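Long-range contacts in iron transport multicopper oxidase FET3 (Saccharomyces cerevisiae, PDB 1ZPU), which oxidises ferrous iron to ferric iron with molecular oxygen, using four copper ions, to feed high-affinity iron uptake, and also oxidises cuprous copper: residues A[320-325]-A[384-389]; A[408-413]-A[443-448]; A[14-19]-A[169-174]; A[22-27]-A[140-145]. All coordinates share one frame; numbering follows the deposited sequence.

Contact 1: A[320-325]-A[384-389]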
# COMPACT_ATOMS: atom_id res chain seq x y z
N VAL A 320 -6.06 15.39 10.16
CA VAL A 320 -7.23 14.69 9.66
C VAL A 320 -7.78 13.69 10.67
O VAL A 320 -7.03 12.94 11.30
CB VAL A 320 -6.96 13.99 8.30
CG1 VAL A 320 -6.63 15.02 7.23
CG2 VAL A 320 -5.84 12.98 8.41
N ASP A 321 -9.10 13.71 10.83
CA ASP A 321 -9.79 12.72 11.66
C ASP A 321 -10.38 11.64 10.75
O ASP A 321 -10.95 11.96 9.70
CB ASP A 321 -10.88 13.36 12.52
CG ASP A 321 -10.31 14.29 13.59
OD1 ASP A 321 -9.06 14.45 13.68
OD2 ASP A 321 -11.10 14.89 14.36
N VAL A 322 -10.22 10.39 11.15
CA VAL A 322 -10.69 9.25 10.38
C VAL A 322 -11.94 8.66 11.02
O VAL A 322 -11.91 8.23 12.17
CB VAL A 322 -9.63 8.16 10.29
CG1 VAL A 322 -10.18 6.93 9.60
CG2 VAL A 322 -8.39 8.68 9.58
N VAL A 323 -13.04 8.64 10.28
CA VAL A 323 -14.27 8.04 10.75
C VAL A 323 -15.06 7.41 9.60
O VAL A 323 -14.91 7.81 8.44
CB VAL A 323 -15.14 9.07 11.52
CG1 VAL A 323 -15.82 10.06 10.58
CG2 VAL A 323 -16.16 8.36 12.40
N MET A 324 -15.87 6.39 9.93
CA MET A 324 -16.84 5.83 9.01
C MET A 324 -18.21 6.41 9.33
O MET A 324 -18.55 6.56 10.51
CB MET A 324 -16.86 4.30 9.14
CG MET A 324 -15.93 3.53 8.18
SD MET A 324 -14.23 4.14 8.19
CE MET A 324 -13.44 2.78 7.31
N ASP A 325 -18.98 6.75 8.31
CA ASP A 325 -20.35 7.26 8.51
C ASP A 325 -21.27 7.05 7.31
O ASP A 325 -20.81 6.93 6.18
CB ASP A 325 -20.34 8.73 8.89
CG ASP A 325 -21.61 9.15 9.58
OD1 ASP A 325 -21.99 10.34 9.52
OD2 ASP A 325 -22.25 8.27 10.19
N LEU A 384 -2.86 12.35 12.14
CA LEU A 384 -3.99 11.50 11.87
C LEU A 384 -4.61 11.02 13.17
O LEU A 384 -3.94 10.38 13.98
CB LEU A 384 -3.57 10.34 10.96
CG LEU A 384 -4.67 9.41 10.43
CD1 LEU A 384 -4.40 9.05 9.00
CD2 LEU A 384 -4.79 8.16 11.26
N ASN A 385 -5.88 11.36 13.37
CA ASN A 385 -6.65 10.96 14.55
C ASN A 385 -7.74 9.93 14.21
O ASN A 385 -8.77 10.27 13.61
CB ASN A 385 -7.29 12.19 15.19
CG ASN A 385 -6.28 13.25 15.56
OD1 ASN A 385 -5.29 12.97 16.23
ND2 ASN A 385 -6.53 14.48 15.13
N ASN A 386 -7.52 8.67 14.59
CA ASN A 386 -8.50 7.62 14.37
C ASN A 386 -9.69 7.72 15.31
O ASN A 386 -9.57 7.55 16.52
CB ASN A 386 -7.88 6.22 14.50
CG ASN A 386 -8.79 5.13 13.95
OD1 ASN A 386 -9.69 5.39 13.17
ND2 ASN A 386 -8.54 3.89 14.37
N GLN A 387 -10.86 8.01 14.73
CA GLN A 387 -12.10 8.08 15.49
C GLN A 387 -12.86 6.76 15.34
O GLN A 387 -13.93 6.57 15.93
CB GLN A 387 -12.96 9.22 14.95
CG GLN A 387 -13.51 10.14 16.00
CD GLN A 387 -12.55 11.25 16.34
OE1 GLN A 387 -11.71 11.64 15.52
NE2 GLN A 387 -12.65 11.77 17.56
N ASP A 388 -12.29 5.86 14.53
CA ASP A 388 -12.85 4.54 14.25
C ASP A 388 -12.20 3.48 15.15
O ASP A 388 -11.03 3.64 15.53
CB ASP A 388 -12.61 4.17 12.77
CG ASP A 388 -13.07 2.76 12.43
OD1 ASP A 388 -14.29 2.49 12.53
OD2 ASP A 388 -12.22 1.90 12.08
N THR A 389 -12.92 2.40 15.47
CA THR A 389 -12.39 1.41 16.41
C THR A 389 -11.50 0.36 15.76
O THR A 389 -11.17 -0.63 16.40
CB THR A 389 -13.47 0.72 17.28
OG1 THR A 389 -14.20 -0.20 16.47
CG2 THR A 389 -14.42 1.71 17.88
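The carboxylate of Asp321 and the carboxamide of Asn385 meet with their planes 68° apart. OD1 of Asp321 lies in the amide plane of Asn385, at its ND2 edge, and accepts a nearly straight hydrogen bond of 2.9 Å from that nitrogen; Asn385 OD1 is bonded to the backbone N of Phe421. The pair sits on one face of a parallel strand ladder in a plastocyanin-like (cupredoxin) domain, where 316-326 runs beside 379-386 and the local axes diverge by 28°. Three backbone bonds establish the ladder. Asn385 N reaches Val320 O at 2.8 Å, Val322 N reaches Asn385 O at 2.9 Å, and Gln387 N reaches Val322 O at 2.8 Å, so Asn385 is gripped through both its N and its O.

The other face carries Val320, Val322 and Leu384. Val322 holds CG1 anti to its backbone N (chi1 175°), which leaves CG2 to press on Leu384, 3.9 Å from its CG. Phe394 and Phe336 border this apolar patch, and the side chain of Val322 comes within about 6 Å of a copper ion.

Beyond Asn386, 384-389 leaves the sheet and heads for the type 1 copper site: OD2 of Asp388 is hydrogen-bonded to NE2 of the copper ligand His392. Asn386 shapes this exit as an Asx turn, its OD1 accepting from the backbone N of Asp388 at 3.0 Å, with the donor above the carbonyl plane.

Contact 2: A[408-413]-A[443-448]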
# COMPACT_ATOMS: atom_id res chain seq x y z
N ARG A 408 -0.72 4.36 21.57
CA ARG A 408 -1.17 3.01 21.95
C ARG A 408 -2.61 2.73 21.53
O ARG A 408 -3.33 3.65 21.13
CB ARG A 408 -1.07 2.83 23.47
CG ARG A 408 -2.11 3.62 24.27
CD ARG A 408 -1.94 3.41 25.76
NE ARG A 408 -2.89 4.18 26.57
CZ ARG A 408 -4.11 3.78 26.91
NH1 ARG A 408 -4.59 2.62 26.50
NH2 ARG A 408 -4.88 4.56 27.66
N THR A 409 -3.03 1.48 21.63
CA THR A 409 -4.42 1.13 21.38
C THR A 409 -5.32 1.67 22.48
O THR A 409 -4.99 1.57 23.66
CB THR A 409 -4.62 -0.40 21.20
OG1 THR A 409 -4.14 -0.78 19.89
CG2 THR A 409 -6.09 -0.80 21.32
N TYR A 410 -6.43 2.28 22.07
CA TYR A 410 -7.49 2.68 22.98
C TYR A 410 -8.70 1.76 22.76
O TYR A 410 -9.51 1.98 21.86
CB TYR A 410 -7.85 4.17 22.83
CG TYR A 410 -6.72 5.09 23.24
CD1 TYR A 410 -5.91 5.71 22.27
CD2 TYR A 410 -6.42 5.33 24.58
CE1 TYR A 410 -4.86 6.55 22.63
CE2 TYR A 410 -5.37 6.17 24.95
CZ TYR A 410 -4.60 6.77 23.97
OH TYR A 410 -3.55 7.59 24.32
N ASP A 411 -8.79 0.73 23.60
CA ASP A 411 -9.72 -0.38 23.41
C ASP A 411 -11.12 -0.04 23.88
O ASP A 411 -11.35 0.16 25.07
CB ASP A 411 -9.24 -1.62 24.16
CG ASP A 411 -9.75 -2.91 23.54
OD1 ASP A 411 -9.44 -4.00 24.07
OD2 ASP A 411 -10.46 -2.84 22.50
N ASP A 412 -12.06 -0.01 22.93
CA ASP A 412 -13.42 0.43 23.25
C ASP A 412 -14.19 -0.64 24.00
O ASP A 412 -15.18 -0.34 24.69
CB ASP A 412 -14.15 0.91 21.99
CG ASP A 412 -15.02 -0.14 21.37
OD1 ASP A 412 -14.49 -1.03 20.67
OD2 ASP A 412 -16.26 -0.06 21.57
N ALA A 413 -13.72 -1.88 23.89
CA ALA A 413 -14.25 -3.01 24.66
C ALA A 413 -13.97 -2.85 26.15
O ALA A 413 -14.73 -3.34 26.98
CB ALA A 413 -13.68 -4.31 24.17
N PRO A 443 -6.40 1.10 16.97
CA PRO A 443 -7.79 1.43 17.25
C PRO A 443 -7.97 2.68 18.12
O PRO A 443 -7.39 2.78 19.21
CB PRO A 443 -8.29 0.19 18.00
CG PRO A 443 -7.52 -0.90 17.37
CD PRO A 443 -6.15 -0.34 17.16
N GLN A 444 -8.76 3.62 17.61
CA GLN A 444 -9.14 4.83 18.32
C GLN A 444 -7.93 5.68 18.76
O GLN A 444 -8.03 6.48 19.68
CB GLN A 444 -10.03 4.50 19.52
CG GLN A 444 -11.27 3.66 19.19
CD GLN A 444 -12.38 3.83 20.22
OE1 GLN A 444 -13.49 4.27 19.88
NE2 GLN A 444 -12.10 3.51 21.48
N SER A 445 -6.81 5.52 18.07
CA SER A 445 -5.58 6.19 18.46
C SER A 445 -5.15 7.27 17.46
O SER A 445 -5.98 7.83 16.75
CB SER A 445 -4.47 5.17 18.70
OG SER A 445 -3.48 5.72 19.56
N ASN A 446 -3.86 7.58 17.44
CA ASN A 446 -3.34 8.64 16.59
C ASN A 446 -1.92 8.37 16.15
O ASN A 446 -1.22 7.55 16.75
CB ASN A 446 -3.42 10.00 17.29
CG ASN A 446 -2.71 10.02 18.65
OD1 ASN A 446 -1.49 10.15 18.73
ND2 ASN A 446 -3.48 9.90 19.71
N PHE A 447 -1.50 9.04 15.08
CA PHE A 447 -0.09 9.09 14.74
C PHE A 447 0.30 10.42 14.12
O PHE A 447 -0.57 11.20 13.71
CB PHE A 447 0.36 7.87 13.90
CG PHE A 447 -0.11 7.86 12.45
CD1 PHE A 447 -0.64 6.70 11.91
CD2 PHE A 447 0.04 8.96 11.62
CE1 PHE A 447 -1.04 6.63 10.57
CE2 PHE A 447 -0.37 8.92 10.29
CZ PHE A 447 -0.91 7.74 9.76
N VAL A 448 1.60 10.68 14.11
CA VAL A 448 2.14 11.89 13.51
C VAL A 448 3.36 11.52 12.69
O VAL A 448 4.29 10.87 13.18
CB VAL A 448 2.52 12.96 14.57
CG1 VAL A 448 2.96 14.24 13.90
CG2 VAL A 448 1.37 13.26 15.48
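Tyr410 and Pro443 are joined by a backbone bond, Tyr410 N to Pro443 O at 3.1 Å and 162°, where the loop 408-413 passes the turn leading into strand 446-452; the CA atoms of Thr409 and Pro443 lie 5.3 Å apart.

Side chains add two bonds to main-chain carbonyls. Ser445 carries OG anti to its backbone N (chi1 -157°), and from there OG donates to Arg408 O at 2.6 Å. Gln444 sends an extended chain past Tyr410, and NE2 donates to Tyr410 O at 3.0 Å. This acceptor lies close to the amide plane of Gln444, while the nitrogen stands above the plane of the Tyr410 carbonyl, 42° out of it. The same NE2 also bonds to Glu416 O, its stronger partner, and the CB of Asp412 rests 3.4 Å from NE2. A leucine in place of Gln444 would probably leave the carbonyls of Tyr410 and Glu416 without this shared donor and the loop less firmly tied to the turn.

Tyr410 has Arg408 CG over one ring face and Ser445 CA at its edge, while its OH is bonded to Asp407. Thr409 lies against the Pro443 ring, with OG1 3.4 Å from CD and CG2 4.1 Å from CB.

In this plastocyanin-like domain the loop is thus tied to the turn before strand 446-452 by N-H and O-H donors meeting main-chain carbonyl oxygens. Since two of the three donors are side-chain groups, the hold probably depends on the side chains of Gln444 and Ser445 as well as on the backbone.

Contact 3: A[14-19]-A[169-174]. With NAG (2-acetamido-2-deoxy-beta-D-glucopyranose), chain G; MAN (alpha-D-mannopyranose), chain H; NAG (2-acetamido-2-deoxy-beta-D-glucopyranose), chain B; NAG (2-acetamido-2-deoxy-beta-D-glucopyranose), chain C.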
# COMPACT_ATOMS: atom_id res chain seq x y z
N ARG A 14 -8.11 -20.22 -11.70
CA ARG A 14 -7.10 -20.91 -10.91
C ARG A 14 -7.72 -21.34 -9.59
O ARG A 14 -8.72 -20.75 -9.14
CB ARG A 14 -5.90 -20.03 -10.58
CG ARG A 14 -4.97 -19.65 -11.71
CD ARG A 14 -4.39 -20.82 -12.47
NE ARG A 14 -4.46 -20.44 -13.87
CZ ARG A 14 -3.43 -20.07 -14.63
NH1 ARG A 14 -2.19 -20.07 -14.13
NH2 ARG A 14 -3.65 -19.73 -15.90
N ASN A 15 -7.14 -22.36 -8.97
CA ASN A 15 -7.52 -22.71 -7.63
C ASN A 15 -6.36 -22.37 -6.71
O ASN A 15 -5.55 -23.22 -6.40
CB ASN A 15 -7.93 -24.17 -7.52
CG ASN A 15 -8.54 -24.51 -6.18
OD1 ASN A 15 -8.23 -23.85 -5.18
ND2 ASN A 15 -9.41 -25.52 -6.13
N VAL A 16 -6.28 -21.10 -6.32
CA VAL A 16 -5.16 -20.58 -5.56
C VAL A 16 -5.15 -21.16 -4.15
O VAL A 16 -4.13 -21.63 -3.64
CB VAL A 16 -5.30 -19.06 -5.44
CG1 VAL A 16 -4.17 -18.47 -4.59
CG2 VAL A 16 -5.35 -18.45 -6.83
N ASP A 17 -6.32 -21.09 -3.55
CA ASP A 17 -6.64 -21.57 -2.22
C ASP A 17 -6.28 -23.02 -1.98
O ASP A 17 -5.71 -23.38 -0.94
CB ASP A 17 -8.16 -21.45 -2.06
CG ASP A 17 -8.52 -20.82 -0.81
OD1 ASP A 17 -7.52 -20.45 -0.14
OD2 ASP A 17 -9.71 -20.67 -0.47
N GLY A 18 -6.65 -23.84 -2.96
CA GLY A 18 -6.75 -25.26 -2.75
C GLY A 18 -8.21 -25.67 -2.67
O GLY A 18 -8.52 -26.86 -2.73
N LEU A 19 -9.12 -24.71 -2.52
CA LEU A 19 -10.53 -25.06 -2.34
C LEU A 19 -11.61 -24.37 -3.19
O LEU A 19 -12.81 -24.52 -2.91
CB LEU A 19 -10.93 -25.03 -0.86
CG LEU A 19 -10.31 -24.21 0.26
CD1 LEU A 19 -11.13 -24.53 1.45
CD2 LEU A 19 -8.86 -24.61 0.56
N ASN A 169 -9.36 -17.49 3.37
CA ASN A 169 -8.11 -18.10 3.78
C ASN A 169 -6.93 -17.16 3.68
O ASN A 169 -6.95 -16.19 2.92
CB ASN A 169 -7.78 -19.32 2.91
CG ASN A 169 -8.26 -20.62 3.53
OD1 ASN A 169 -7.96 -20.93 4.70
ND2 ASN A 169 -9.00 -21.39 2.75
N LEU A 170 -5.88 -17.46 4.45
CA LEU A 170 -4.57 -16.86 4.24
C LEU A 170 -3.77 -17.65 3.21
O LEU A 170 -3.80 -18.88 3.20
CB LEU A 170 -3.79 -16.80 5.57
CG LEU A 170 -4.34 -15.84 6.63
CD1 LEU A 170 -3.47 -15.78 7.86
CD2 LEU A 170 -4.51 -14.45 6.05
N ILE A 171 -3.04 -16.94 2.36
CA ILE A 171 -2.17 -17.58 1.38
C ILE A 171 -0.73 -17.03 1.42
O ILE A 171 -0.50 -15.94 1.93
CB ILE A 171 -2.78 -17.48 -0.03
CG1 ILE A 171 -3.08 -16.02 -0.38
CG2 ILE A 171 -4.03 -18.32 -0.10
CD1 ILE A 171 -3.33 -15.81 -1.83
N VAL A 172 0.21 -17.85 0.96
CA VAL A 172 1.62 -17.46 0.75
C VAL A 172 2.02 -17.85 -0.65
O VAL A 172 1.71 -18.96 -1.09
CB VAL A 172 2.65 -18.17 1.71
CG1 VAL A 172 3.23 -17.21 2.67
CG2 VAL A 172 2.08 -19.39 2.43
N ASN A 173 2.74 -16.95 -1.34
CA ASN A 173 3.16 -17.19 -2.74
C ASN A 173 2.05 -17.80 -3.56
O ASN A 173 2.29 -18.68 -4.35
CB ASN A 173 4.37 -18.10 -2.81
CG ASN A 173 5.66 -17.36 -2.67
OD1 ASN A 173 5.68 -16.23 -2.14
ND2 ASN A 173 6.75 -17.98 -3.13
N ASN A 174 0.82 -17.34 -3.33
CA ASN A 174 -0.34 -17.78 -4.08
C ASN A 174 -0.67 -19.28 -3.98
O ASN A 174 -1.20 -19.87 -4.93
CB ASN A 174 -0.26 -17.32 -5.54
CG ASN A 174 -0.18 -15.80 -5.66
OD1 ASN A 174 -1.16 -15.09 -5.48
ND2 ASN A 174 1.00 -15.31 -5.97
C1 NAG G . 7.98 -17.23 -3.18
C2 NAG G . 9.12 -18.26 -3.18
C3 NAG G . 10.46 -17.58 -3.39
C4 NAG G . 10.47 -16.62 -4.59
C5 NAG G . 9.26 -15.71 -4.50
C6 NAG G . 9.16 -14.97 -5.82
C7 NAG G . 9.15 -20.35 -1.89
C8 NAG G . 9.45 -21.02 -0.57
N2 NAG G . 9.13 -19.01 -1.94
O3 NAG G . 11.42 -18.58 -3.62
O4 NAG G . 11.58 -15.74 -4.56
O5 NAG G . 8.09 -16.47 -4.36
O6 NAG G . 8.13 -14.02 -5.79
O7 NAG G . 8.95 -21.04 -2.88
C1 MAN H . -12.31 -24.57 4.72
C2 MAN H . -11.15 -23.83 5.38
C3 MAN H . -11.54 -22.41 5.75
C4 MAN H . -12.19 -21.71 4.57
C5 MAN H . -13.37 -22.52 4.07
C6 MAN H . -13.96 -21.85 2.84
O2 MAN H . -10.09 -23.75 4.46
O3 MAN H . -10.39 -21.67 6.13
O4 MAN H . -12.63 -20.44 4.94
O5 MAN H . -12.91 -23.80 3.70
O6 MAN H . -14.95 -22.71 2.33
C1 NAG B . -3.40 -27.24 2.42
C2 NAG B . -4.12 -27.41 1.08
C3 NAG B . -5.63 -27.25 1.19
C4 NAG B . -6.24 -28.06 2.32
C5 NAG B . -5.40 -27.75 3.57
C6 NAG B . -5.81 -28.58 4.77
C7 NAG B . -3.23 -26.37 -1.02
C8 NAG B . -2.43 -27.55 -1.49
N2 NAG B . -3.69 -26.34 0.23
O3 NAG B . -6.28 -27.61 -0.01
O4 NAG B . -7.59 -27.67 2.48
O5 NAG B . -4.07 -28.11 3.30
O6 NAG B . -5.42 -29.90 4.47
O7 NAG B . -3.42 -25.40 -1.75
C1 NAG C . -8.53 -28.73 2.26
C2 NAG C . -9.74 -28.55 3.19
C3 NAG C . -10.92 -29.45 2.83
C4 NAG C . -11.22 -29.45 1.34
C5 NAG C . -9.91 -29.75 0.62
C6 NAG C . -10.06 -29.80 -0.90
C7 NAG C . -9.23 -27.92 5.50
C8 NAG C . -9.10 -28.45 6.90
N2 NAG C . -9.40 -28.85 4.57
O3 NAG C . -12.05 -29.04 3.56
O4 NAG C . -12.18 -30.47 1.10
O5 NAG C . -8.95 -28.74 0.92
O6 NAG C . -10.18 -28.49 -1.40
O7 NAG C . -9.17 -26.71 5.26
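Polar interactions centre on Asp17 and Asn169, whose carboxylate and amide planes stand 74° apart. Asn169 ND2 makes weak hydrogen bonds to both OD1 and OD2 of Asp17, each 3.4 Å; the stronger partner of the acid is His144, whose NE2 bonds to OD2. With an alanine at Asp17, His144 NE2 would probably lose its acid partner and Asn169 ND2 two weak acceptors, leaving that amide to the mannose.

Apolar packing comes from Val16. Its CG1, anti to the backbone N (chi1 177°), touches Ile171 CD1 at 3.9 Å and, beyond the strand, lies 3.3 Å from the backbone O of Asn174.

Sugar contacts flank both ends. Asn169 ND2 donates to O2 of the mannose at 3.1 Å, and Leu19 lies against the same sugar through CD1. O6 of the chain C N-acetylglucosamine donates to Gly18 O at 2.7 Å. At the far end, Asn173 ND2 is covalently linked to C1 of the chain G N-acetylglucosamine.

Within the loop, Asn15 OD1 accepts from Gly18 N, an Asx motif, and at the backbone angles of Gly18 a CB would be jammed against the carbonyl O of Asp17, which calls for glycine. Together these contacts form a glycan-flanked interface between the first and second plastocyanin-like domains of a multicopper oxidase.

Contact 4: A[22-27]-A[140-145]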
# COMPACT_ATOMS: atom_id res chain seq x y z
N ARG A 22 -11.65 -20.52 -9.55
CA ARG A 22 -12.16 -19.19 -9.43
C ARG A 22 -11.36 -18.32 -10.42
O ARG A 22 -10.15 -18.53 -10.58
CB ARG A 22 -11.90 -18.78 -7.99
CG ARG A 22 -12.25 -17.40 -7.63
CD ARG A 22 -11.12 -16.78 -6.88
NE ARG A 22 -10.77 -15.53 -7.54
CZ ARG A 22 -10.75 -14.35 -6.95
NH1 ARG A 22 -11.01 -14.25 -5.65
NH2 ARG A 22 -10.44 -13.28 -7.64
N PRO A 23 -12.02 -17.38 -11.11
CA PRO A 23 -11.27 -16.54 -12.04
C PRO A 23 -10.30 -15.61 -11.32
O PRO A 23 -10.66 -14.99 -10.33
CB PRO A 23 -12.35 -15.72 -12.77
CG PRO A 23 -13.62 -16.38 -12.47
CD PRO A 23 -13.46 -17.06 -11.13
N VAL A 24 -9.08 -15.53 -11.82
CA VAL A 24 -8.08 -14.61 -11.32
C VAL A 24 -7.54 -13.77 -12.47
O VAL A 24 -7.71 -14.15 -13.64
CB VAL A 24 -6.93 -15.37 -10.57
CG1 VAL A 24 -7.47 -16.13 -9.38
CG2 VAL A 24 -6.22 -16.33 -11.50
N ILE A 25 -6.92 -12.62 -12.15
CA ILE A 25 -6.34 -11.75 -13.19
C ILE A 25 -4.95 -12.23 -13.65
O ILE A 25 -3.99 -12.24 -12.87
CB ILE A 25 -6.28 -10.27 -12.79
CG1 ILE A 25 -7.57 -9.84 -12.10
CG2 ILE A 25 -6.07 -9.40 -14.03
CD1 ILE A 25 -7.68 -8.35 -11.80
N THR A 26 -4.86 -12.62 -14.91
CA THR A 26 -3.63 -13.16 -15.45
C THR A 26 -2.76 -12.12 -16.13
O THR A 26 -3.24 -11.07 -16.53
CB THR A 26 -3.95 -14.30 -16.42
OG1 THR A 26 -4.92 -13.86 -17.36
CG2 THR A 26 -4.51 -15.48 -15.64
N CYS A 27 -1.47 -12.42 -16.26
CA CYS A 27 -0.54 -11.64 -17.04
C CYS A 27 -0.10 -12.47 -18.24
O CYS A 27 0.57 -13.49 -18.07
CB CYS A 27 0.67 -11.28 -16.18
SG CYS A 27 2.01 -10.50 -17.09
N SER A 140 -0.73 -12.97 1.89
CA SER A 140 -1.97 -12.33 1.48
C SER A 140 -3.16 -13.05 2.07
O SER A 140 -3.00 -14.15 2.57
CB SER A 140 -2.08 -12.32 -0.05
OG SER A 140 -3.29 -11.73 -0.45
N GLU A 141 -4.35 -12.44 2.05
CA GLU A 141 -5.59 -13.19 2.28
C GLU A 141 -6.20 -13.53 0.92
O GLU A 141 -5.81 -12.94 -0.09
CB GLU A 141 -6.58 -12.43 3.16
CG GLU A 141 -7.35 -11.30 2.45
CD GLU A 141 -6.48 -10.07 2.19
OE1 GLU A 141 -6.27 -9.28 3.16
OE2 GLU A 141 -6.02 -9.91 1.03
N TRP A 142 -7.14 -14.47 0.90
CA TRP A 142 -7.77 -14.87 -0.34
C TRP A 142 -9.32 -14.95 -0.22
O TRP A 142 -9.85 -15.49 0.76
CB TRP A 142 -7.17 -16.20 -0.81
CG TRP A 142 -7.59 -16.59 -2.16
CD1 TRP A 142 -8.35 -17.66 -2.51
CD2 TRP A 142 -7.28 -15.91 -3.37
NE1 TRP A 142 -8.55 -17.70 -3.86
CE2 TRP A 142 -7.91 -16.62 -4.42
CE3 TRP A 142 -6.56 -14.75 -3.67
CZ2 TRP A 142 -7.82 -16.23 -5.74
CZ3 TRP A 142 -6.48 -14.36 -5.01
CH2 TRP A 142 -7.10 -15.10 -6.02
N TYR A 143 -10.01 -14.39 -1.21
CA TYR A 143 -11.48 -14.43 -1.29
C TYR A 143 -11.89 -15.42 -2.35
O TYR A 143 -11.16 -15.66 -3.30
CB TYR A 143 -12.05 -13.05 -1.64
CG TYR A 143 -12.00 -12.04 -0.51
CD1 TYR A 143 -10.84 -11.33 -0.24
CD2 TYR A 143 -13.10 -11.81 0.30
CE1 TYR A 143 -10.77 -10.41 0.79
CE2 TYR A 143 -13.05 -10.88 1.35
CZ TYR A 143 -11.87 -10.19 1.58
OH TYR A 143 -11.79 -9.27 2.59
N HIS A 144 -13.08 -15.99 -2.18
CA HIS A 144 -13.65 -16.92 -3.14
C HIS A 144 -14.53 -16.25 -4.17
O HIS A 144 -14.88 -16.84 -5.17
CB HIS A 144 -14.47 -17.96 -2.40
CG HIS A 144 -13.63 -19.02 -1.77
ND1 HIS A 144 -14.14 -20.25 -1.40
CD2 HIS A 144 -12.30 -19.06 -1.51
CE1 HIS A 144 -13.16 -20.99 -0.90
NE2 HIS A 144 -12.04 -20.29 -0.96
N ASP A 145 -14.90 -15.01 -3.90
CA ASP A 145 -15.65 -14.22 -4.84
C ASP A 145 -14.78 -13.06 -5.31
O ASP A 145 -13.96 -12.55 -4.55
CB ASP A 145 -16.93 -13.70 -4.19
CG ASP A 145 -17.88 -14.83 -3.77
OD1 ASP A 145 -18.79 -15.21 -4.56
OD2 ASP A 145 -17.70 -15.34 -2.64
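Arg22 opens the segment by reaching across to Trp142, Tyr143 and His144. Its CG is anti to the backbone N (chi1 176°), and bends at chi2 and chi3 then lay the guanidinium over the rim of the indole. Trp142 CZ2 lies over one face of that group, 3.5 Å from Arg22 NE, and Arg22 NH1 stands over one face of the ring; the two planes are inclined by 32°. NH1 also donates to Tyr143 O at 2.7 Å. This oxygen is close to the guanidinium plane, yet the nitrogen sits above the plane of the Tyr143 carbonyl, 53° out of it. The aliphatic part contributes as well, with Arg22 CG 3.6 Å from His144 O.

Pro23 helps through its backbone: its O accepts from Arg22 NE at 2.8 Å and, more weakly, from NH2. NH2 further forms a salt bridge with Asp114. Bonds from all three nitrogens therefore fix the rotation of the guanidinium, and its charge is probably balanced by that acid.

Val24 comes next and meets the indole at its edge, in the ring plane, with CG1 3.5 Å from Trp142 CH2. The benzo end of Trp142 is thus met by the arginine on a face and by the valine at the rim. Behind Trp142, strand 169-172 supplies Ile171.

Tyr143 points its ring elsewhere, its OH bonding to Pro165 O and to Trp467, the neighbour in sequence of the type 1 copper ligand His468. The cluster is an interdomain junction of the multicopper oxidase fold, joining the first plastocyanin-like domain to the second.

How the contacts relate
The four contacts form two pairs. Contacts 3 and 4 come first along the chain and link the first two plastocyanin-like domains; their centres are 8 Å apart, strands 169-172 and 133-142 are neighbours in one sheet, and contact 4 falls between the two segments of contact 3. Contacts 1 and 2 follow in series, 10 Å apart between centres, and share the sheet in which strands 379-386 and 446-452 adjoin, bonded through Asn386 N and Ser445 O. The pairs do not touch: centres lie 30 to 33 Å apart. One pair joins two domains, whereas the other lies within the third plastocyanin-like domain, where contact 1 leads toward the type 1 copper site.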